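PDB 4F53: SusD homolog from Bacteroides ovatus, which probably binds glycans of the mucin O-glycan type at the outer membrane, as a SusD/RagB-family lipoprotein with a TPR-like fold. Local coordinates for residues S59-D64 with M443-E448; E280-K285 with A437-G442; T168-F173 with G188-W193. All blocks are in the same frame, centred on the assembly; numbering follows the deposited sequence. Where two conformers were deposited one is given.

Contact 1: residues S59-D64 with M443-E448; sequences SGYVAD and MESWTE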
# COMPACT_ATOMS: atom_id res chain seq x y z
N SER A 59 1.85 7.35 0.33
CA SER A 59 0.63 6.99 1.08
C SER A 59 0.26 7.98 2.19
O SER A 59 -0.86 7.94 2.70
CB SER A 59 0.78 5.62 1.72
OG SER A 59 1.88 5.65 2.62
N GLY A 60 1.22 8.78 2.62
CA GLY A 60 1.05 9.70 3.73
C GLY A 60 1.41 9.10 5.08
O GLY A 60 1.12 9.71 6.11
N TYR A 61 2.00 7.89 5.10
CA TYR A 61 2.33 7.20 6.37
C TYR A 61 3.73 7.52 6.92
O TYR A 61 3.91 7.55 8.14
CB TYR A 61 2.29 5.67 6.21
CG TYR A 61 0.94 5.02 5.98
CD1 TYR A 61 -0.22 5.55 6.56
CD2 TYR A 61 0.84 3.80 5.32
CE1 TYR A 61 -1.46 4.92 6.40
CE2 TYR A 61 -0.40 3.19 5.12
CZ TYR A 61 -1.54 3.74 5.68
OH TYR A 61 -2.75 3.12 5.52
N VAL A 62 4.73 7.67 6.03
CA VAL A 62 6.13 7.76 6.47
C VAL A 62 6.76 9.06 6.08
O VAL A 62 6.58 9.52 4.96
CB VAL A 62 6.95 6.55 5.90
CG1 VAL A 62 8.41 6.61 6.34
CG2 VAL A 62 6.33 5.23 6.31
N ALA A 63 7.60 9.60 6.99
CA ALA A 63 8.39 10.78 6.70
C ALA A 63 9.84 10.38 6.81
O ALA A 63 10.29 9.99 7.88
CB ALA A 63 8.06 11.90 7.68
N ASP A 64 10.58 10.45 5.70
CA ASP A 64 12.02 10.21 5.67
C ASP A 64 12.70 11.17 6.65
O ASP A 64 12.26 12.32 6.78
CB ASP A 64 12.57 10.35 4.24
CG ASP A 64 11.86 9.46 3.20
OD1 ASP A 64 11.58 8.27 3.52
OD2 ASP A 64 11.56 9.97 2.07
N MSE A 443 1.66 0.84 -0.00
CA MSE A 443 1.41 0.59 -1.43
C MSE A 443 -0.09 0.66 -1.71
O MSE A 443 -0.51 1.43 -2.59
CB MSE A 443 2.00 -0.77 -1.88
CG MSE A 443 1.94 -0.98 -3.41
SE MSE A 443 2.88 0.43 -4.43
CE MSE A 443 1.49 0.87 -5.75
N GLU A 444 -0.88 -0.04 -0.90
CA GLU A 444 -2.34 -0.07 -1.02
C GLU A 444 -2.92 1.31 -0.75
O GLU A 444 -3.78 1.75 -1.51
CB GLU A 444 -2.98 -1.15 -0.10
CG GLU A 444 -4.46 -1.41 -0.40
CD GLU A 444 -4.90 -1.62 -1.85
OE1 GLU A 444 -4.12 -2.17 -2.67
OE2 GLU A 444 -6.05 -1.24 -2.17
N SER A 445 -2.47 1.98 0.31
CA SER A 445 -2.99 3.31 0.70
C SER A 445 -2.63 4.42 -0.30
O SER A 445 -3.42 5.35 -0.45
CB SER A 445 -2.55 3.69 2.11
OG SER A 445 -3.27 2.84 2.98
N TRP A 446 -1.48 4.32 -0.99
CA TRP A 446 -1.11 5.25 -2.06
C TRP A 446 -2.09 5.04 -3.25
O TRP A 446 -2.66 5.99 -3.80
CB TRP A 446 0.37 5.09 -2.50
CG TRP A 446 0.75 5.94 -3.70
CD1 TRP A 446 0.32 7.21 -3.97
CD2 TRP A 446 1.64 5.57 -4.78
NE1 TRP A 446 0.89 7.66 -5.14
CE2 TRP A 446 1.67 6.67 -5.68
CE3 TRP A 446 2.38 4.41 -5.10
CZ2 TRP A 446 2.46 6.66 -6.86
CZ3 TRP A 446 3.15 4.40 -6.27
CH2 TRP A 446 3.18 5.51 -7.13
N THR A 447 -2.35 3.78 -3.60
CA THR A 447 -3.27 3.45 -4.69
C THR A 447 -4.69 4.00 -4.35
O THR A 447 -5.36 4.57 -5.21
CB THR A 447 -3.26 1.93 -4.93
OG1 THR A 447 -1.95 1.54 -5.33
CG2 THR A 447 -4.25 1.51 -5.97
N GLU A 448 -5.12 3.85 -3.11
CA GLU A 448 -6.46 4.27 -2.69
C GLU A 448 -6.58 5.79 -2.59
O GLU A 448 -7.65 6.34 -2.87
CB GLU A 448 -6.87 3.55 -1.38
CG GLU A 448 -7.17 2.08 -1.69
CD GLU A 448 -8.31 1.85 -2.67
OE1 GLU A 448 -9.47 1.88 -2.21
OE2 GLU A 448 -8.07 1.73 -3.90
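The phenol ring of Y61 meets S445 at its hydroxyl end, and the serine comes in obliquely rather than squarely over a face or at an edge. S445 OG lies 2.6 Å from Y61 OH. This is a hydrogen bond from the serine, although its proton also has a second acceptor close by. Y61 OH is also hydrogen-bonded to the carbonyl of W435, so it has a second polar partner in this buried spot. S445 CB packs beside the phenol as well, 3.7 Å from Y61 CZ. The ring of F439 meets Y61 edge-to-face. The indole of W446 turns from the contact, with CG anti to the backbone N (chi1 174°), and only its root takes part: W446 CB is 3.9 Å from S59 N. S59 CB sits 3.8 Å from W446 N and 3.9 Å from S445 CB. S59 OG points back to the carbonyls of A55 and G56. A phenylalanine in place of Y61 would probably leave the W435 carbonyl and S445 OG without their shared hydroxyl partner. G60 has a positive phi of 90°. It closes helix 44-58 with a Schellman motif, which turns the chain past helix 442-452 into strand 62-64, in this mainly helical, TPR-like SusD fold.

Contact 2: residues E280-K285 with A437-G442; sequences EAYYDK and ANFPNG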
# COMPACT_ATOMS: atom_id res chain seq x y z
N GLU A 280 -0.89 4.07 20.47
CA GLU A 280 -0.01 3.25 21.30
C GLU A 280 0.28 1.91 20.60
O GLU A 280 1.33 1.34 20.85
CB GLU A 280 -0.56 3.06 22.73
CG GLU A 280 -1.86 2.27 22.84
CD GLU A 280 -2.90 2.64 23.90
OE1 GLU A 280 -2.50 3.07 25.01
OE2 GLU A 280 -4.11 2.43 23.65
N ALA A 281 -0.59 1.44 19.70
CA ALA A 281 -0.27 0.18 19.04
C ALA A 281 0.71 0.39 17.87
O ALA A 281 1.50 -0.50 17.57
CB ALA A 281 -1.53 -0.52 18.55
N TYR A 282 0.68 1.56 17.23
CA TYR A 282 1.47 1.88 16.02
C TYR A 282 2.81 2.52 16.29
O TYR A 282 3.78 2.22 15.59
CB TYR A 282 0.69 2.86 15.12
CG TYR A 282 -0.54 2.32 14.42
CD1 TYR A 282 -0.96 1.00 14.61
CD2 TYR A 282 -1.25 3.11 13.53
CE1 TYR A 282 -2.04 0.48 13.90
CE2 TYR A 282 -2.34 2.60 12.82
CZ TYR A 282 -2.73 1.28 13.02
OH TYR A 282 -3.80 0.78 12.35
N TYR A 283 2.85 3.47 17.22
CA TYR A 283 4.09 4.20 17.39
C TYR A 283 4.25 4.73 18.79
O TYR A 283 3.36 4.58 19.62
CB TYR A 283 4.17 5.35 16.34
CG TYR A 283 2.89 6.13 16.12
CD1 TYR A 283 2.43 7.06 17.06
CD2 TYR A 283 2.14 5.97 14.95
CE1 TYR A 283 1.26 7.78 16.85
CE2 TYR A 283 0.96 6.68 14.74
CZ TYR A 283 0.54 7.60 15.69
OH TYR A 283 -0.57 8.36 15.46
N ASP A 284 5.39 5.38 19.05
CA ASP A 284 5.73 5.94 20.34
C ASP A 284 5.64 7.45 20.35
O ASP A 284 5.61 8.09 19.30
CB ASP A 284 7.16 5.53 20.73
CG ASP A 284 7.31 4.10 21.19
OD1 ASP A 284 6.52 3.67 22.05
OD2 ASP A 284 8.29 3.45 20.79
N LYS A 285 5.64 8.04 21.55
CA LYS A 285 5.70 9.48 21.71
C LYS A 285 7.11 9.95 21.29
O LYS A 285 8.06 9.14 21.19
CB LYS A 285 5.36 9.90 23.15
CG LYS A 285 3.92 9.57 23.51
CD LYS A 285 3.44 10.38 24.68
CE LYS A 285 2.08 9.91 25.14
NZ LYS A 285 1.64 10.61 26.37
N ALA A 437 -6.49 2.20 9.53
CA ALA A 437 -6.44 0.76 9.76
C ALA A 437 -5.37 0.03 8.91
O ALA A 437 -4.86 -0.99 9.36
CB ALA A 437 -7.81 0.14 9.50
N ASN A 438 -5.06 0.51 7.70
CA ASN A 438 -4.15 -0.18 6.79
C ASN A 438 -2.70 0.14 7.01
O ASN A 438 -1.85 -0.47 6.35
CB ASN A 438 -4.52 0.04 5.32
CG ASN A 438 -4.93 -1.23 4.64
OD1 ASN A 438 -4.82 -2.32 5.20
ND2 ASN A 438 -5.44 -1.13 3.41
N PHE A 439 -2.38 1.01 7.97
CA PHE A 439 -0.98 1.22 8.30
C PHE A 439 -0.33 -0.15 8.67
O PHE A 439 -0.99 -0.92 9.35
CB PHE A 439 -0.88 2.20 9.49
CG PHE A 439 0.53 2.39 10.01
CD1 PHE A 439 1.36 3.35 9.45
CD2 PHE A 439 1.01 1.61 11.05
CE1 PHE A 439 2.67 3.53 9.93
CE2 PHE A 439 2.32 1.78 11.52
CZ PHE A 439 3.14 2.73 10.97
N PRO A 440 0.91 -0.51 8.24
CA PRO A 440 1.89 0.26 7.44
C PRO A 440 1.88 -0.08 5.92
O PRO A 440 2.90 0.09 5.25
CB PRO A 440 3.22 -0.16 8.10
CG PRO A 440 3.02 -1.62 8.44
CD PRO A 440 1.50 -1.81 8.65
N ASN A 441 0.74 -0.55 5.38
CA ASN A 441 0.60 -0.94 3.98
C ASN A 441 0.44 0.28 3.07
O ASN A 441 -0.66 0.54 2.56
CB ASN A 441 -0.58 -1.91 3.77
CG ASN A 441 -0.59 -2.57 2.40
OD1 ASN A 441 0.26 -2.29 1.52
ND2 ASN A 441 -1.53 -3.47 2.18
N GLY A 442 1.55 0.99 2.84
CA GLY A 442 1.55 2.20 2.03
C GLY A 442 1.26 2.00 0.56
O GLY A 442 0.70 2.90 -0.08
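F439, in the short turn between helix 423-438 and helix 442-452, forms an offset aromatic stack with Y282, the last residue of the short helix 279-282. The ring centroids are 4.8 Å apart and the planes are 28° from each other. F439 CD2 stands 3.6 Å above the plane of the Y282 ring, displaced toward its rim. The side chains run alongside each other with opposite sense, and Y282 CE2 comes 3.7 Å from F439 CB. F439 CG is anti to the backbone N (chi1 174°), which carries the ring out toward the tyrosine. On the side away from Y282, P440 CB lies 3.9 Å above the F439 ring, over its centre. P440 follows a cis peptide bond. Y282 OH passes 3.6 Å from A437 O, but its hydrogen bond is to the carbonyl of I436. N441 follows at the N-cap position of helix 442-452. Around the stack, helix 265-273 brings M271 to Y282 and L267 to F439. S369 of helix 358-372 touches Y282 and A437, and I263 of strand 261-263 packs on F439.

Contact 3: residues T168-F173 with G188-W193; sequences TVLGKF and GNTSAW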
# COMPACT_ATOMS: atom_id res chain seq x y z
N THR A 168 -11.81 -21.03 -7.93
CA THR A 168 -12.43 -22.33 -8.23
C THR A 168 -11.52 -23.47 -7.72
O THR A 168 -12.02 -24.36 -7.04
CB THR A 168 -12.72 -22.45 -9.74
OG1 THR A 168 -13.66 -21.42 -10.09
CG2 THR A 168 -13.28 -23.83 -10.15
N VAL A 169 -10.20 -23.41 -8.00
CA VAL A 169 -9.23 -24.41 -7.55
C VAL A 169 -9.16 -24.43 -6.00
O VAL A 169 -9.27 -25.50 -5.41
CB VAL A 169 -7.83 -24.19 -8.19
CG1 VAL A 169 -6.77 -25.07 -7.53
CG2 VAL A 169 -7.88 -24.46 -9.70
N LEU A 170 -9.06 -23.28 -5.35
CA LEU A 170 -8.95 -23.21 -3.89
C LEU A 170 -10.24 -23.71 -3.19
O LEU A 170 -10.14 -24.31 -2.10
CB LEU A 170 -8.61 -21.81 -3.42
CG LEU A 170 -7.23 -21.27 -3.83
CD1 LEU A 170 -7.09 -19.83 -3.41
CD2 LEU A 170 -6.10 -22.11 -3.26
N GLY A 171 -11.40 -23.46 -3.82
CA GLY A 171 -12.71 -23.90 -3.36
C GLY A 171 -12.87 -25.41 -3.33
O GLY A 171 -13.37 -25.94 -2.34
N LYS A 172 -12.42 -26.11 -4.41
CA LYS A 172 -12.55 -27.56 -4.49
C LYS A 172 -11.63 -28.27 -3.49
O LYS A 172 -12.00 -29.35 -3.04
CB LYS A 172 -12.38 -28.10 -5.93
CG LYS A 172 -10.98 -28.09 -6.52
CD LYS A 172 -11.04 -28.56 -7.96
CE LYS A 172 -9.77 -29.22 -8.41
NZ LYS A 172 -9.57 -30.56 -7.79
N PHE A 173 -10.49 -27.66 -3.09
CA PHE A 173 -9.63 -28.25 -2.05
C PHE A 173 -10.28 -28.09 -0.67
O PHE A 173 -9.96 -28.84 0.24
CB PHE A 173 -8.20 -27.69 -2.09
CG PHE A 173 -7.44 -28.27 -3.25
CD1 PHE A 173 -6.86 -29.52 -3.17
CD2 PHE A 173 -7.39 -27.60 -4.47
CE1 PHE A 173 -6.22 -30.09 -4.27
CE2 PHE A 173 -6.76 -28.17 -5.57
CZ PHE A 173 -6.17 -29.41 -5.47
N GLY A 188 -0.51 -23.47 5.32
CA GLY A 188 -1.12 -24.51 4.50
C GLY A 188 -2.63 -24.60 4.57
O GLY A 188 -3.19 -25.54 4.00
N ASN A 189 -3.32 -23.65 5.25
CA ASN A 189 -4.77 -23.65 5.34
C ASN A 189 -5.38 -23.07 4.04
O ASN A 189 -5.50 -21.86 3.89
CB ASN A 189 -5.24 -22.88 6.58
CG ASN A 189 -6.73 -22.86 6.84
OD1 ASN A 189 -7.52 -23.53 6.19
ND2 ASN A 189 -7.15 -22.07 7.83
N THR A 190 -5.77 -23.97 3.10
CA THR A 190 -6.32 -23.63 1.78
C THR A 190 -7.58 -22.75 1.87
O THR A 190 -7.75 -21.86 1.03
CB THR A 190 -6.61 -24.92 0.97
OG1 THR A 190 -5.46 -25.76 1.04
CG2 THR A 190 -6.92 -24.64 -0.49
N SER A 191 -8.46 -22.99 2.86
CA SER A 191 -9.71 -22.22 3.03
C SER A 191 -9.41 -20.75 3.39
O SER A 191 -10.17 -19.86 3.01
CB SER A 191 -10.60 -22.88 4.08
OG SER A 191 -10.07 -22.74 5.39
N ALA A 192 -8.30 -20.49 4.09
CA ALA A 192 -7.84 -19.14 4.41
C ALA A 192 -7.38 -18.41 3.12
O ALA A 192 -7.63 -17.22 2.97
CB ALA A 192 -6.73 -19.19 5.43
N TRP A 193 -6.79 -19.15 2.16
CA TRP A 193 -6.33 -18.66 0.86
C TRP A 193 -7.51 -18.37 -0.06
O TRP A 193 -7.43 -17.46 -0.88
CB TRP A 193 -5.35 -19.66 0.20
CG TRP A 193 -3.97 -19.52 0.75
CD1 TRP A 193 -3.27 -20.44 1.47
CD2 TRP A 193 -3.12 -18.35 0.67
NE1 TRP A 193 -2.05 -19.94 1.83
CE2 TRP A 193 -1.95 -18.64 1.40
CE3 TRP A 193 -3.29 -17.05 0.13
CZ2 TRP A 193 -0.92 -17.71 1.56
CZ3 TRP A 193 -2.27 -16.13 0.30
CH2 TRP A 193 -1.09 -16.46 0.98
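L170 and T190 bring helix 152-173 and helix 190-207 together, with their CA atoms 6.3 Å apart and the two helices running in roughly opposite directions. No hydrogen bond crosses this contact; methyl and methylene groups pack on one another and on two backbone carbonyls. The methyl of T190 does most on its side. With OG1 beside the backbone N (chi1 -48°), T190 CG2 stands anti to that N and is directed at helix 152-173. T190 CG2 lies 3.6 Å from L170 O. T190 CG2 is 3.7 Å from F173 CB. L170 CD2 is 3.8 Å from T190 CG2. T190 OG1 is hydrogen-bonded to the carbonyl of Q176. The two leucine methyls divide the work: L170 CD2 goes to the threonine and L170 CD1 to W193. L170 CD1 rests 3.5 Å from W193 O and 4.0 Å from W193 CB. F173 contributes its CB alone, since its ring leads off from T190.

The indole of W193 also turns away from L170. Its NE1 is hydrogen-bonded to D183, which takes the backbone N of G188 as well, so one carboxylate ties the indole to the loop before the helix. The rings of Y186 and F196 meet the indole edge-to-face. N189 holds the N-cap position, and S191 OG donates to N189 OD1 over 2.8 Å, tilted 30° from the carbonyl plane. From helix 110-131, L111 packs on L170 and L118 on W193. Together these parts make an antiparallel pair of consecutive helices, joined by a link without helix or strand. The C-terminal end of one helix meets the N-terminal turn of the next, as is common in TPR-like helical folds.

How the contacts relate
Contacts 1 and 2 are neighbours, with centres 12 Å apart. Segment 437-442 of contact 2 holds the interhelix turn and runs into 443-448 of contact 1. They touch: Y61 OH lies 3.3 Å from F439 N, and S59 CB 3.3 Å from G442 O. Y61, F439 and Y282 thus follow one another as a run of aromatic rings. Contact 3 stands apart, its centre 31 Å from each of the others and its nearest atoms about 14 Å from contact 1 and about 13 Å from contact 2. Along the chain, contact 1 encloses both, and contact 3 closes before contact 2 opens. A bound calcium ion lies about 12 Å from the side chain of A437 in contact 2.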